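Local coordinates for protein glucoamylase (Thermoanaerobacterium thermosaccharolyticum, PDB 1LF6) that hydrolyses alpha-1,4-linked glucans as a family 15 glycoside hydrolase, probably releasing beta-D-glucose step by step from the non-reducing ends of the chains, at residues K99-S104 with N275-W280; I194-Y199 with E232-D237; G454-A459 with D676-R681. One frame throughout, in Å; residues are numbered along the deposited sequence.

Contact 1: K99-S104 with N275-W280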
ATOM      1  N   LYS A  99     -17.571  -2.752   5.045  1.00 19.76           N
ATOM      2  CA  LYS A  99     -17.706  -1.426   4.438  1.00 20.21           C
ATOM      3  C   LYS A  99     -19.171  -1.003   4.419  1.00 18.94           C
ATOM      4  O   LYS A  99     -20.061  -1.847   4.510  1.00 19.71           O
ATOM      5  CB  LYS A  99     -17.149  -1.425   3.005  1.00 19.59           C
ATOM      6  CG  LYS A  99     -15.699  -1.905   2.893  1.00 21.60           C
ATOM      7  CD  LYS A  99     -15.005  -1.391   1.636  1.00 18.42           C
ATOM      8  CE  LYS A  99     -15.706  -1.819   0.352  1.00 18.57           C
ATOM      9  NZ  LYS A  99     -15.778  -3.304   0.213  1.00 16.24           N
ATOM     10  N   PHE A 100     -19.414   0.301   4.308  1.00 19.75           N
ATOM     11  CA  PHE A 100     -20.778   0.827   4.264  1.00 19.48           C
ATOM     12  C   PHE A 100     -21.506   0.132   3.115  1.00 21.11           C
ATOM     13  O   PHE A 100     -22.634  -0.331   3.269  1.00 22.47           O
ATOM     14  CB  PHE A 100     -20.755   2.346   4.038  1.00 19.78           C
ATOM     15  CG  PHE A 100     -20.177   3.129   5.192  1.00 20.06           C
ATOM     16  CD1 PHE A 100     -19.755   4.442   5.011  1.00 18.87           C
ATOM     17  CD2 PHE A 100     -20.060   2.559   6.462  1.00 19.67           C
ATOM     18  CE1 PHE A 100     -19.225   5.175   6.064  1.00 18.81           C
ATOM     19  CE2 PHE A 100     -19.530   3.289   7.523  1.00 19.64           C
ATOM     20  CZ  PHE A 100     -19.113   4.599   7.322  1.00 18.53           C
ATOM     21  N   THR A 101     -20.846   0.067   1.962  1.00 21.29           N
ATOM     22  CA  THR A 101     -21.387  -0.596   0.779  1.00 21.67           C
ATOM     23  C   THR A 101     -20.206  -1.171  -0.001  1.00 23.45           C
ATOM     24  O   THR A 101     -19.049  -0.897   0.323  1.00 21.81           O
ATOM     25  CB  THR A 101     -22.133   0.377  -0.159  1.00 22.59           C
ATOM     26  OG1 THR A 101     -21.193   1.271  -0.764  1.00 22.83           O
ATOM     27  CG2 THR A 101     -23.177   1.180   0.611  1.00 22.74           C
ATOM     28  N   ASP A 102     -20.506  -1.966  -1.022  1.00 24.09           N
ATOM     29  CA  ASP A 102     -19.478  -2.571  -1.860  1.00 25.66           C
ATOM     30  C   ASP A 102     -18.855  -1.566  -2.827  1.00 25.50           C
ATOM     31  O   ASP A 102     -17.919  -1.893  -3.559  1.00 24.13           O
ATOM     32  CB  ASP A 102     -20.065  -3.733  -2.664  1.00 28.52           C
ATOM     33  CG  ASP A 102     -20.126  -5.018  -1.870  1.00 31.70           C
ATOM     34  OD1 ASP A 102     -20.590  -6.040  -2.427  1.00 33.66           O
ATOM     35  OD2 ASP A 102     -19.706  -5.014  -0.692  1.00 34.32           O
ATOM     36  N   LYS A 103     -19.369  -0.343  -2.835  1.00 24.09           N
ATOM     37  CA  LYS A 103     -18.840   0.671  -3.739  1.00 24.55           C
ATOM     38  C   LYS A 103     -18.452   1.954  -3.017  1.00 23.37           C
ATOM     39  O   LYS A 103     -18.613   3.051  -3.552  1.00 25.43           O
ATOM     40  CB  LYS A 103     -19.854   0.963  -4.855  1.00 25.18           C
ATOM     41  CG  LYS A 103     -20.127  -0.249  -5.755  1.00 27.50           C
ATOM     42  CD  LYS A 103     -21.194   0.023  -6.810  1.00 28.22           C
ATOM     43  CE  LYS A 103     -21.401  -1.188  -7.720  1.00 31.45           C
ATOM     44  NZ  LYS A 103     -22.481  -0.967  -8.736  1.00 31.67           N
ATOM     45  N   SER A 104     -17.948   1.806  -1.795  1.00 22.92           N
ATOM     46  CA  SER A 104     -17.505   2.942  -0.990  1.00 22.43           C
ATOM     47  C   SER A 104     -16.455   2.511   0.034  1.00 22.29           C
ATOM     48  O   SER A 104     -16.557   1.438   0.637  1.00 20.88           O
ATOM     49  CB  SER A 104     -18.696   3.609  -0.275  1.00 22.27           C
ATOM     50  OG  SER A 104     -19.398   2.704   0.559  1.00 22.82           O
ATOM     51  N   ASN A 275     -22.781  11.624   1.348  1.00 22.71           N
ATOM     52  CA  ASN A 275     -22.005  12.315   0.320  1.00 24.86           C
ATOM     53  C   ASN A 275     -20.696  11.571   0.065  1.00 24.51           C
ATOM     54  O   ASN A 275     -20.218  11.494  -1.068  1.00 21.55           O
ATOM     55  CB  ASN A 275     -21.692  13.754   0.750  1.00 26.67           C
ATOM     56  CG  ASN A 275     -22.925  14.649   0.756  1.00 29.85           C
ATOM     57  OD1 ASN A 275     -22.864  15.800   1.189  1.00 32.60           O
ATOM     58  ND2 ASN A 275     -24.044  14.126   0.271  1.00 30.06           N
ATOM     59  N   TYR A 276     -20.113  11.034   1.133  1.00 24.55           N
ATOM     60  CA  TYR A 276     -18.862  10.295   1.021  1.00 25.38           C
ATOM     61  C   TYR A 276     -19.111   9.054   0.177  1.00 25.66           C
ATOM     62  O   TYR A 276     -18.385   8.782  -0.785  1.00 25.92           O
ATOM     63  CB  TYR A 276     -18.358   9.894   2.412  1.00 24.17           C
ATOM     64  CG  TYR A 276     -17.048   9.130   2.415  1.00 21.51           C
ATOM     65  CD1 TYR A 276     -15.823   9.796   2.412  1.00 21.74           C
ATOM     66  CD2 TYR A 276     -17.037   7.735   2.429  1.00 22.18           C
ATOM     67  CE1 TYR A 276     -14.611   9.086   2.425  1.00 19.50           C
ATOM     68  CE2 TYR A 276     -15.837   7.018   2.441  1.00 22.06           C
ATOM     69  CZ  TYR A 276     -14.632   7.699   2.440  1.00 19.37           C
ATOM     70  OH  TYR A 276     -13.453   6.986   2.459  1.00 21.56           O
ATOM     71  N   ILE A 277     -20.161   8.319   0.533  1.00 26.31           N
ATOM     72  CA  ILE A 277     -20.533   7.096  -0.171  1.00 28.23           C
ATOM     73  C   ILE A 277     -20.906   7.341  -1.633  1.00 28.90           C
ATOM     74  O   ILE A 277     -20.447   6.621  -2.521  1.00 28.73           O
ATOM     75  CB  ILE A 277     -21.716   6.391   0.540  1.00 28.31           C
ATOM     76  CG1 ILE A 277     -21.291   5.963   1.944  1.00 27.88           C
ATOM     77  CG2 ILE A 277     -22.179   5.185  -0.267  1.00 28.38           C
ATOM     78  CD1 ILE A 277     -22.434   5.441   2.805  1.00 29.93           C
ATOM     79  N   ASP A 278     -21.732   8.356  -1.882  1.00 29.27           N
ATOM     80  CA  ASP A 278     -22.163   8.671  -3.245  1.00 29.43           C
ATOM     81  C   ASP A 278     -20.990   8.971  -4.171  1.00 27.29           C
ATOM     82  O   ASP A 278     -20.973   8.538  -5.323  1.00 25.83           O
ATOM     83  CB  ASP A 278     -23.120   9.873  -3.263  1.00 31.08           C
ATOM     84  CG  ASP A 278     -24.433   9.591  -2.561  1.00 33.47           C
ATOM     85  OD1 ASP A 278     -24.934   8.450  -2.660  1.00 34.79           O
ATOM     86  OD2 ASP A 278     -24.978  10.520  -1.923  1.00 36.33           O
ATOM     87  N   GLU A 279     -20.015   9.723  -3.670  1.00 25.66           N
ATOM     88  CA  GLU A 279     -18.852  10.076  -4.474  1.00 26.53           C
ATOM     89  C   GLU A 279     -18.098   8.829  -4.919  1.00 25.29           C
ATOM     90  O   GLU A 279     -17.680   8.721  -6.076  1.00 24.53           O
ATOM     91  CB  GLU A 279     -17.918  10.996  -3.684  1.00 27.76           C
ATOM     92  CG  GLU A 279     -17.479  12.224  -4.464  1.00 32.92           C
ATOM     93  CD  GLU A 279     -16.580  13.154  -3.665  1.00 35.28           C
ATOM     94  OE1 GLU A 279     -16.256  14.249  -4.176  1.00 39.33           O
ATOM     95  OE2 GLU A 279     -16.193  12.797  -2.531  1.00 36.30           O
ATOM     96  N   TRP A 280     -17.927   7.890  -3.993  1.00 23.80           N
ATOM     97  CA  TRP A 280     -17.233   6.644  -4.284  1.00 24.42           C
ATOM     98  C   TRP A 280     -18.062   5.732  -5.184  1.00 25.21           C
ATOM     99  O   TRP A 280     -17.520   5.045  -6.047  1.00 26.27           O
ATOM    100  CB  TRP A 280     -16.894   5.915  -2.979  1.00 22.97           C
ATOM    101  CG  TRP A 280     -15.562   6.300  -2.425  1.00 22.31           C
ATOM    102  CD1 TRP A 280     -15.307   6.867  -1.209  1.00 22.44           C
ATOM    103  CD2 TRP A 280     -14.296   6.176  -3.083  1.00 22.42           C
ATOM    104  NE1 TRP A 280     -13.961   7.108  -1.069  1.00 21.28           N
ATOM    105  CE2 TRP A 280     -13.316   6.691  -2.207  1.00 22.31           C
ATOM    106  CE3 TRP A 280     -13.894   5.678  -4.332  1.00 22.35           C
ATOM    107  CZ2 TRP A 280     -11.958   6.724  -2.538  1.00 22.80           C
ATOM    108  CZ3 TRP A 280     -12.547   5.710  -4.663  1.00 22.30           C
ATOM    109  CH2 TRP A 280     -11.593   6.230  -3.768  1.00 23.59           C
TER
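Ile277 reaches out from helix 269-284 with both of its branches, and each finds a different part of the turn formed by Phe100, Thr101 and Ser104. Its CG1 stands anti to the carbonyl carbon (chi1 -63°) and its CG2 anti to the backbone N, a split that sends CD1 to Phe100 while CG2 rests on Ser104. The two side chains of the first pair cross at about a right angle: Ile277 CD1 lies 3.6 Å from Phe100 CD1 and nearly as close to CB of that residue. On the other branch, Ile277 CG2 is 3.8 Å from Ser104 OG. About one helical turn on, Trp280 CB packs 3.6 Å from Ser104 CA, so there side chain meets loop backbone.

The solvent side of the loop is looser. Asp102 is exposed, and the aliphatic chain of Lys103 leads away from the helix segment to bring NZ to Asn285 OD1. Lys103 O sits 3.4 Å from Trp280 O, two acceptors that cannot pair; a weak bond from Thr281 OG1 reaches the loop carbonyl instead. The buried indole of Trp280, by contrast, is tied through NE1 to Thr42 O.

No hydrogen bond joins the two segments directly. Two of the loop's hydroxyls are engaged within it: Thr101 OG1 accepts from Lys103 N at 3.2 Å, an ST turn, and shares a 2.7 Å hydrogen bond with Ser104 OG. This local network braces the turn between strands 93-99 and 107-113 of the N-terminal beta-sandwich domain. The chemistry implies a division of labour, in which hydroxyl bonds shape the loop and hydrocarbon contact fits it to the helix.

Contact 2: I194-Y199 with E232-D237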
ATOM      1  N   ILE A 194     -20.054  16.176  21.575  1.00 34.69           N
ATOM      2  CA  ILE A 194     -20.594  16.305  22.923  1.00 34.72           C
ATOM      3  C   ILE A 194     -19.515  16.796  23.881  1.00 34.85           C
ATOM      4  O   ILE A 194     -19.717  16.820  25.095  1.00 34.77           O
ATOM      5  CB  ILE A 194     -21.124  14.963  23.456  1.00 34.27           C
ATOM      6  CG1 ILE A 194     -20.003  13.924  23.460  1.00 33.76           C
ATOM      7  CG2 ILE A 194     -22.296  14.504  22.618  1.00 34.11           C
ATOM      8  CD1 ILE A 194     -20.356  12.648  24.200  1.00 31.84           C
ATOM      9  N   GLY A 195     -18.369  17.181  23.330  1.00 34.65           N
ATOM     10  CA  GLY A 195     -17.280  17.669  24.156  1.00 35.13           C
ATOM     11  C   GLY A 195     -16.594  16.568  24.946  1.00 35.17           C
ATOM     12  O   GLY A 195     -16.828  15.382  24.700  1.00 34.32           O
ATOM     13  N   TRP A 196     -15.752  16.956  25.902  1.00 35.06           N
ATOM     14  CA  TRP A 196     -15.025  15.989  26.721  1.00 35.85           C
ATOM     15  C   TRP A 196     -15.391  16.112  28.195  1.00 36.76           C
ATOM     16  O   TRP A 196     -15.701  17.200  28.679  1.00 37.36           O
ATOM     17  CB  TRP A 196     -13.514  16.193  26.576  1.00 34.35           C
ATOM     18  CG  TRP A 196     -13.062  16.423  25.170  1.00 33.40           C
ATOM     19  CD1 TRP A 196     -12.699  17.613  24.608  1.00 33.51           C
ATOM     20  CD2 TRP A 196     -12.936  15.439  24.140  1.00 33.63           C
ATOM     21  NE1 TRP A 196     -12.352  17.432  23.292  1.00 31.37           N
ATOM     22  CE2 TRP A 196     -12.489  16.106  22.977  1.00 33.58           C
ATOM     23  CE3 TRP A 196     -13.158  14.057  24.084  1.00 32.93           C
ATOM     24  CZ2 TRP A 196     -12.259  15.436  21.771  1.00 34.19           C
ATOM     25  CZ3 TRP A 196     -12.929  13.391  22.884  1.00 34.59           C
ATOM     26  CH2 TRP A 196     -12.484  14.084  21.743  1.00 33.83           C
ATOM     27  N   LYS A 197     -15.346  14.989  28.902  1.00 36.47           N
ATOM     28  CA  LYS A 197     -15.642  14.974  30.325  1.00 36.45           C
ATOM     29  C   LYS A 197     -14.350  15.335  31.047  1.00 37.82           C
ATOM     30  O   LYS A 197     -14.337  15.580  32.253  1.00 38.91           O
ATOM     31  CB  LYS A 197     -16.104  13.581  30.754  1.00 36.61           C
ATOM     32  CG  LYS A 197     -16.477  13.482  32.224  1.00 37.98           C
ATOM     33  CD  LYS A 197     -17.032  12.109  32.573  1.00 37.95           C
ATOM     34  CE  LYS A 197     -17.487  12.059  34.026  1.00 39.32           C
ATOM     35  NZ  LYS A 197     -18.105  10.747  34.369  1.00 40.78           N
ATOM     36  N   GLY A 198     -13.262  15.364  30.284  1.00 37.34           N
ATOM     37  CA  GLY A 198     -11.955  15.688  30.831  1.00 36.81           C
ATOM     38  C   GLY A 198     -10.879  15.395  29.800  1.00 37.01           C
ATOM     39  O   GLY A 198     -11.076  14.556  28.918  1.00 36.49           O
ATOM     40  N   TYR A 199      -9.743  16.080  29.901  1.00 36.41           N
ATOM     41  CA  TYR A 199      -8.648  15.882  28.960  1.00 36.23           C
ATOM     42  C   TYR A 199      -7.285  15.895  29.642  1.00 37.05           C
ATOM     43  O   TYR A 199      -7.156  16.324  30.789  1.00 36.69           O
ATOM     44  CB  TYR A 199      -8.691  16.966  27.880  1.00 36.80           C
ATOM     45  CG  TYR A 199      -8.680  18.378  28.431  1.00 37.81           C
ATOM     46  CD1 TYR A 199      -7.530  18.914  29.015  1.00 38.45           C
ATOM     47  CD2 TYR A 199      -9.827  19.168  28.392  1.00 36.92           C
ATOM     48  CE1 TYR A 199      -7.525  20.203  29.548  1.00 37.69           C
ATOM     49  CE2 TYR A 199      -9.835  20.456  28.921  1.00 38.49           C
ATOM     50  CZ  TYR A 199      -8.684  20.969  29.499  1.00 39.30           C
ATOM     51  OH  TYR A 199      -8.695  22.243  30.030  1.00 38.81           O
ATOM     52  N   GLU A 232      -2.599  12.385  23.445  1.00 29.20           N
ATOM     53  CA  GLU A 232      -3.686  13.266  23.829  1.00 29.66           C
ATOM     54  C   GLU A 232      -4.893  12.422  24.213  1.00 29.05           C
ATOM     55  O   GLU A 232      -5.579  11.869  23.356  1.00 28.99           O
ATOM     56  CB  GLU A 232      -3.994  14.231  22.679  1.00 28.47           C
ATOM     57  CG  GLU A 232      -2.772  15.072  22.329  1.00 28.33           C
ATOM     58  CD  GLU A 232      -3.069  16.265  21.445  1.00 30.26           C
ATOM     59  OE1 GLU A 232      -2.282  17.238  21.501  1.00 30.29           O
ATOM     60  OE2 GLU A 232      -4.070  16.239  20.692  1.00 29.41           O
ATOM     61  N   GLY A 233      -5.114  12.303  25.521  1.00 28.62           N
ATOM     62  CA  GLY A 233      -6.215  11.509  26.034  1.00 29.14           C
ATOM     63  C   GLY A 233      -7.400  12.333  26.496  1.00 29.94           C
ATOM     64  O   GLY A 233      -7.267  13.512  26.825  1.00 30.66           O
ATOM     65  N   ALA A 234      -8.570  11.705  26.511  1.00 31.15           N
ATOM     66  CA  ALA A 234      -9.789  12.375  26.932  1.00 32.18           C
ATOM     67  C   ALA A 234     -10.826  11.347  27.345  1.00 32.82           C
ATOM     68  O   ALA A 234     -10.865  10.238  26.811  1.00 33.68           O
ATOM     69  CB  ALA A 234     -10.333  13.242  25.799  1.00 31.63           C
ATOM     70  N   GLU A 235     -11.654  11.715  28.314  1.00 32.78           N
ATOM     71  CA  GLU A 235     -12.706  10.832  28.781  1.00 32.84           C
ATOM     72  C   GLU A 235     -14.014  11.242  28.118  1.00 31.74           C
ATOM     73  O   GLU A 235     -14.286  12.429  27.924  1.00 30.64           O
ATOM     74  CB  GLU A 235     -12.834  10.904  30.306  1.00 34.80           C
ATOM     75  CG  GLU A 235     -14.050  10.173  30.871  1.00 36.92           C
ATOM     76  CD  GLU A 235     -13.968   9.984  32.376  1.00 37.83           C
ATOM     77  OE1 GLU A 235     -13.516  10.920  33.069  1.00 36.27           O
ATOM     78  OE2 GLU A 235     -14.361   8.902  32.865  1.00 38.75           O
ATOM     79  N   ILE A 236     -14.810  10.248  27.747  1.00 32.30           N
ATOM     80  CA  ILE A 236     -16.090  10.497  27.107  1.00 31.97           C
ATOM     81  C   ILE A 236     -17.175  10.418  28.177  1.00 32.75           C
ATOM     82  O   ILE A 236     -17.262   9.428  28.905  1.00 32.40           O
ATOM     83  CB  ILE A 236     -16.372   9.442  26.013  1.00 31.84           C
ATOM     84  CG1 ILE A 236     -15.212   9.404  25.011  1.00 30.37           C
ATOM     85  CG2 ILE A 236     -17.682   9.760  25.306  1.00 29.27           C
ATOM     86  CD1 ILE A 236     -14.975  10.711  24.280  1.00 31.45           C
ATOM     87  N   ASP A 237     -17.987  11.463  28.279  1.00 33.67           N
ATOM     88  CA  ASP A 237     -19.062  11.494  29.267  1.00 34.42           C
ATOM     89  C   ASP A 237     -20.186  10.576  28.787  1.00 35.63           C
ATOM     90  O   ASP A 237     -21.069  11.004  28.040  1.00 34.65           O
ATOM     91  CB  ASP A 237     -19.599  12.920  29.426  1.00 33.37           C
ATOM     92  CG  ASP A 237     -20.495  13.077  30.646  1.00 34.45           C
ATOM     93  OD1 ASP A 237     -21.255  12.135  30.959  1.00 34.77           O
ATOM     94  OD2 ASP A 237     -20.446  14.148  31.286  1.00 33.42           O
TER
HETATM   95  O   HOH W   1     -17.639  13.654  26.841  1.00 50.74           O
HETATM   96  O   HOH W   2     -15.903   9.567  35.032  1.00 53.15           O
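Lys197 and Glu235 lie side by side and point the same way, CG of each anti to its backbone N (chi1 -178° in Lys197, 171° in Glu235) and the chains extended beyond it. The lysine methylenes run along the glutamate chain, Lys197 CD lying 3.7 Å from the carboxylate carbon, Glu235 CD, yet the charged ends stop short of a salt bridge, with 4.4 Å between Lys197 NZ and Glu235 OE2. A water closes that gap, accepting from NZ and donating to OE2. With an alanine in place of Glu235, the lysine would probably lose both the flank of its aliphatic chain and its water-linked negative partner, leaving the ammonium end freer to swing. Asp237 meets the same lysine differently, crossing it at about a right angle with the two CB atoms 3.8 Å apart.

Hydrophobic groups gather around Trp196. Ile236 CD1 comes to the edge of the indole, 3.6 Å from CZ3 of Trp196, while Ala234 CB approaches obliquely, 3.4 Å from Trp196 CE3. Ile194 and Ile236 also touch, crossing nearly perpendicularly.

Two backbone bonds set the strand pairing: Lys197 N donates to Glu235 O at 2.9 Å, and Glu235 N to Gly198 O. A second water links Gly195 O to Asp237 N. Tyr199 and Ala234 form an antiparallel non-hydrogen-bonded pair.

Strand 198-203 is thus joined as an outermost strand of its sheet, with strand 230-236 between it and strand 150-157. Trp196 extends toward the other sheet of the sandwich, touching Leu179 and Ile246 and bonding through NE1 to Glu177 O.

Contact 3: G454-A459 with D676-R681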
ATOM      1  N   GLY A 454       9.654  -3.244 -24.284  1.00 14.90           N
ATOM      2  CA  GLY A 454       9.788  -1.801 -24.307  1.00 15.08           C
ATOM      3  C   GLY A 454      10.396  -1.225 -25.576  1.00 16.86           C
ATOM      4  O   GLY A 454       9.932  -0.193 -26.076  1.00 16.57           O
ATOM      5  N   LEU A 455      11.442  -1.872 -26.091  1.00 14.69           N
ATOM      6  CA  LEU A 455      12.085  -1.393 -27.307  1.00 15.38           C
ATOM      7  C   LEU A 455      11.194  -1.649 -28.525  1.00 16.42           C
ATOM      8  O   LEU A 455      11.218  -0.882 -29.487  1.00 17.11           O
ATOM      9  CB  LEU A 455      13.460  -2.049 -27.496  1.00 16.47           C
ATOM     10  CG  LEU A 455      14.567  -1.642 -26.507  1.00 16.91           C
ATOM     11  CD1 LEU A 455      15.854  -2.374 -26.857  1.00 16.74           C
ATOM     12  CD2 LEU A 455      14.798  -0.137 -26.556  1.00 15.89           C
ATOM     13  N   THR A 456      10.414  -2.726 -28.484  1.00 16.47           N
ATOM     14  CA  THR A 456       9.505  -3.040 -29.578  1.00 16.61           C
ATOM     15  C   THR A 456       8.403  -1.967 -29.603  1.00 17.65           C
ATOM     16  O   THR A 456       8.044  -1.456 -30.667  1.00 16.88           O
ATOM     17  CB  THR A 456       8.886  -4.462 -29.408  1.00 17.77           C
ATOM     18  OG1 THR A 456       9.916  -5.458 -29.514  1.00 13.52           O
ATOM     19  CG2 THR A 456       7.833  -4.723 -30.479  1.00 17.88           C
ATOM     20  N   CYS A 457       7.872  -1.617 -28.430  1.00 16.80           N
ATOM     21  CA  CYS A 457       6.833  -0.593 -28.350  1.00 18.36           C
ATOM     22  C   CYS A 457       7.425   0.767 -28.731  1.00 18.75           C
ATOM     23  O   CYS A 457       6.745   1.603 -29.328  1.00 19.38           O
ATOM     24  CB  CYS A 457       6.240  -0.520 -26.936  1.00 16.88           C
ATOM     25  SG  CYS A 457       5.353  -2.009 -26.407  1.00 17.79           S
ATOM     26  N   ALA A 458       8.695   0.978 -28.393  1.00 18.57           N
ATOM     27  CA  ALA A 458       9.364   2.234 -28.711  1.00 19.50           C
ATOM     28  C   ALA A 458       9.509   2.371 -30.219  1.00 19.97           C
ATOM     29  O   ALA A 458       9.380   3.464 -30.768  1.00 19.95           O
ATOM     30  CB  ALA A 458      10.732   2.294 -28.045  1.00 18.68           C
ATOM     31  N   ALA A 459       9.786   1.255 -30.882  1.00 20.16           N
ATOM     32  CA  ALA A 459       9.940   1.244 -32.331  1.00 22.95           C
ATOM     33  C   ALA A 459       8.602   1.565 -32.988  1.00 23.09           C
ATOM     34  O   ALA A 459       8.549   2.292 -33.980  1.00 24.74           O
ATOM     35  CB  ALA A 459      10.436  -0.118 -32.792  1.00 22.75           C
ATOM     36  N   ASP A 676       0.034  -6.344 -27.661  1.00 21.81           N
ATOM     37  CA  ASP A 676      -0.134  -7.172 -28.852  1.00 25.04           C
ATOM     38  C   ASP A 676       0.998  -7.200 -29.872  1.00 23.31           C
ATOM     39  O   ASP A 676       1.288  -8.254 -30.434  1.00 24.93           O
ATOM     40  CB  ASP A 676      -1.442  -6.815 -29.572  1.00 29.28           C
ATOM     41  CG  ASP A 676      -1.589  -5.334 -29.801  1.00 33.98           C
ATOM     42  OD1 ASP A 676      -2.294  -4.941 -30.755  1.00 40.84           O
ATOM     43  OD2 ASP A 676      -1.003  -4.560 -29.019  1.00 36.73           O
ATOM     44  N   ILE A 677       1.640  -6.068 -30.125  1.00 23.53           N
ATOM     45  CA  ILE A 677       2.711  -6.063 -31.114  1.00 23.86           C
ATOM     46  C   ILE A 677       3.906  -6.889 -30.673  1.00 22.19           C
ATOM     47  O   ILE A 677       4.622  -7.439 -31.507  1.00 21.49           O
ATOM     48  CB  ILE A 677       3.165  -4.631 -31.465  1.00 25.84           C
ATOM     49  CG1 ILE A 677       4.351  -4.187 -30.628  1.00 27.91           C
ATOM     50  CG2 ILE A 677       2.074  -3.687 -31.167  1.00 28.96           C
ATOM     51  CD1 ILE A 677       4.796  -2.769 -30.955  1.00 28.50           C
ATOM     52  N   VAL A 678       4.124  -6.989 -29.368  1.00 19.41           N
ATOM     53  CA  VAL A 678       5.236  -7.783 -28.869  1.00 18.04           C
ATOM     54  C   VAL A 678       4.877  -9.249 -29.080  1.00 18.94           C
ATOM     55  O   VAL A 678       5.661 -10.023 -29.633  1.00 16.87           O
ATOM     56  CB  VAL A 678       5.476  -7.550 -27.366  1.00 18.67           C
ATOM     57  CG1 VAL A 678       6.623  -8.433 -26.892  1.00 17.32           C
ATOM     58  CG2 VAL A 678       5.772  -6.081 -27.104  1.00 14.52           C
ATOM     59  N   TYR A 679       3.678  -9.619 -28.637  1.00 18.60           N
ATOM     60  CA  TYR A 679       3.199 -10.983 -28.773  1.00 19.83           C
ATOM     61  C   TYR A 679       3.211 -11.427 -30.237  1.00 20.34           C
ATOM     62  O   TYR A 679       3.690 -12.516 -30.564  1.00 18.71           O
ATOM     63  CB  TYR A 679       1.778 -11.096 -28.210  1.00 21.49           C
ATOM     64  CG  TYR A 679       1.102 -12.413 -28.508  1.00 22.83           C
ATOM     65  CD1 TYR A 679       1.363 -13.545 -27.739  1.00 23.71           C
ATOM     66  CD2 TYR A 679       0.231 -12.538 -29.591  1.00 23.46           C
ATOM     67  CE1 TYR A 679       0.778 -14.770 -28.044  1.00 26.37           C
ATOM     68  CE2 TYR A 679      -0.357 -13.758 -29.905  1.00 26.41           C
ATOM     69  CZ  TYR A 679      -0.080 -14.868 -29.130  1.00 26.34           C
ATOM     70  OH  TYR A 679      -0.650 -16.075 -29.450  1.00 30.45           O
ATOM     71  N   LYS A 680       2.689 -10.582 -31.118  1.00 21.05           N
ATOM     72  CA  LYS A 680       2.624 -10.917 -32.534  1.00 22.99           C
ATOM     73  C   LYS A 680       3.990 -11.141 -33.167  1.00 23.20           C
ATOM     74  O   LYS A 680       4.137 -11.982 -34.048  1.00 23.98           O
ATOM     75  CB  LYS A 680       1.857  -9.830 -33.298  1.00 24.68           C
ATOM     76  CG  LYS A 680       0.342  -9.929 -33.126  1.00 29.36           C
ATOM     77  CD  LYS A 680      -0.389  -8.761 -33.771  1.00 33.53           C
ATOM     78  CE  LYS A 680      -0.068  -7.450 -33.062  1.00 36.16           C
ATOM     79  NZ  LYS A 680      -0.792  -6.285 -33.642  1.00 37.80           N
ATOM     80  N   ARG A 681       4.993 -10.411 -32.702  1.00 22.10           N
ATOM     81  CA  ARG A 681       6.327 -10.538 -33.261  1.00 22.39           C
ATOM     82  C   ARG A 681       7.145 -11.717 -32.735  1.00 22.99           C
ATOM     83  O   ARG A 681       7.925 -12.315 -33.475  1.00 24.74           O
ATOM     84  CB  ARG A 681       7.113  -9.250 -33.015  1.00 21.59           C
ATOM     85  CG  ARG A 681       8.383  -9.137 -33.846  1.00 22.51           C
ATOM     86  CD  ARG A 681       9.144  -7.857 -33.549  1.00 21.65           C
ATOM     87  NE  ARG A 681      10.313  -7.724 -34.417  1.00 23.58           N
ATOM     88  CZ  ARG A 681      10.248  -7.471 -35.723  1.00 25.67           C
ATOM     89  NH1 ARG A 681      11.361  -7.376 -36.438  1.00 24.39           N
ATOM     90  NH2 ARG A 681       9.071  -7.300 -36.309  1.00 24.78           N
TER
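A helix-on-helix crossing packs the short C-terminal helix 676-682 on helix 445-464 of the family 15 catalytic region with its (alpha/alpha) barrel, bringing Ile677 and Val678 against Thr456 and Cys457. The axes of the two segments approach to 9.3 Å and their directions differ by 109°, so the touching patch is small and centred on a few side chains. Thr456 and Ile677 slide past each other in opposite directions. Thr456 has OG1 beside its backbone N (chi1 -65°), which puts CG2 anti to that N and directs the methyl at helix 676-682, 3.5 Å from Ile677 CG1. The end of the isoleucine goes further, CD1 resting 3.5 Å from Thr456 O and 4.0 Å from Cys457 CA.

Val678 offers a looser second contact. Its CG2 is 4.2 Å from Cys457 SG and equally far from Thr456 CG2, a methyl bridging two adjacent residues of the longer helix. No hydrogen bond passes between the segments: Thr456 OG1 bonds to Val452 O of its own helix, with a weak bond to Tyr682 OH, just past the segment. The contact is mainly apolar, carbon and sulfur with one backbone carbonyl under the isoleucine tip.

Helix 395-407 borders the same patch, Tyr406 touching both Cys457 and Ile677 and bonding through its hydroxyl to Asp676 OD2. Helix 468-489 flanks it through Gln475, which meets Thr456, and through Asp479, whose carboxylate forms a salt bridge with Arg681.

The three contacts mark out the length of a two-domain enzyme. Contacts 1 and 2 both belong to the N-terminal domain, the chain span of contact 2 falling within that bracketed by contact 1; their centres are 30 Å apart and their nearest atoms about 18 Å. Contact 3 follows later in the chain, its centre 40 Å from that of contact 1 and 63 Å from that of contact 2, which lies on the opposite side of the chain's centre. None touches another. All lie away from the likely catalytic pair, Glu435 and Glu438, and from the probable substrate-binding Trp325, so each is best read as a feature of the fold.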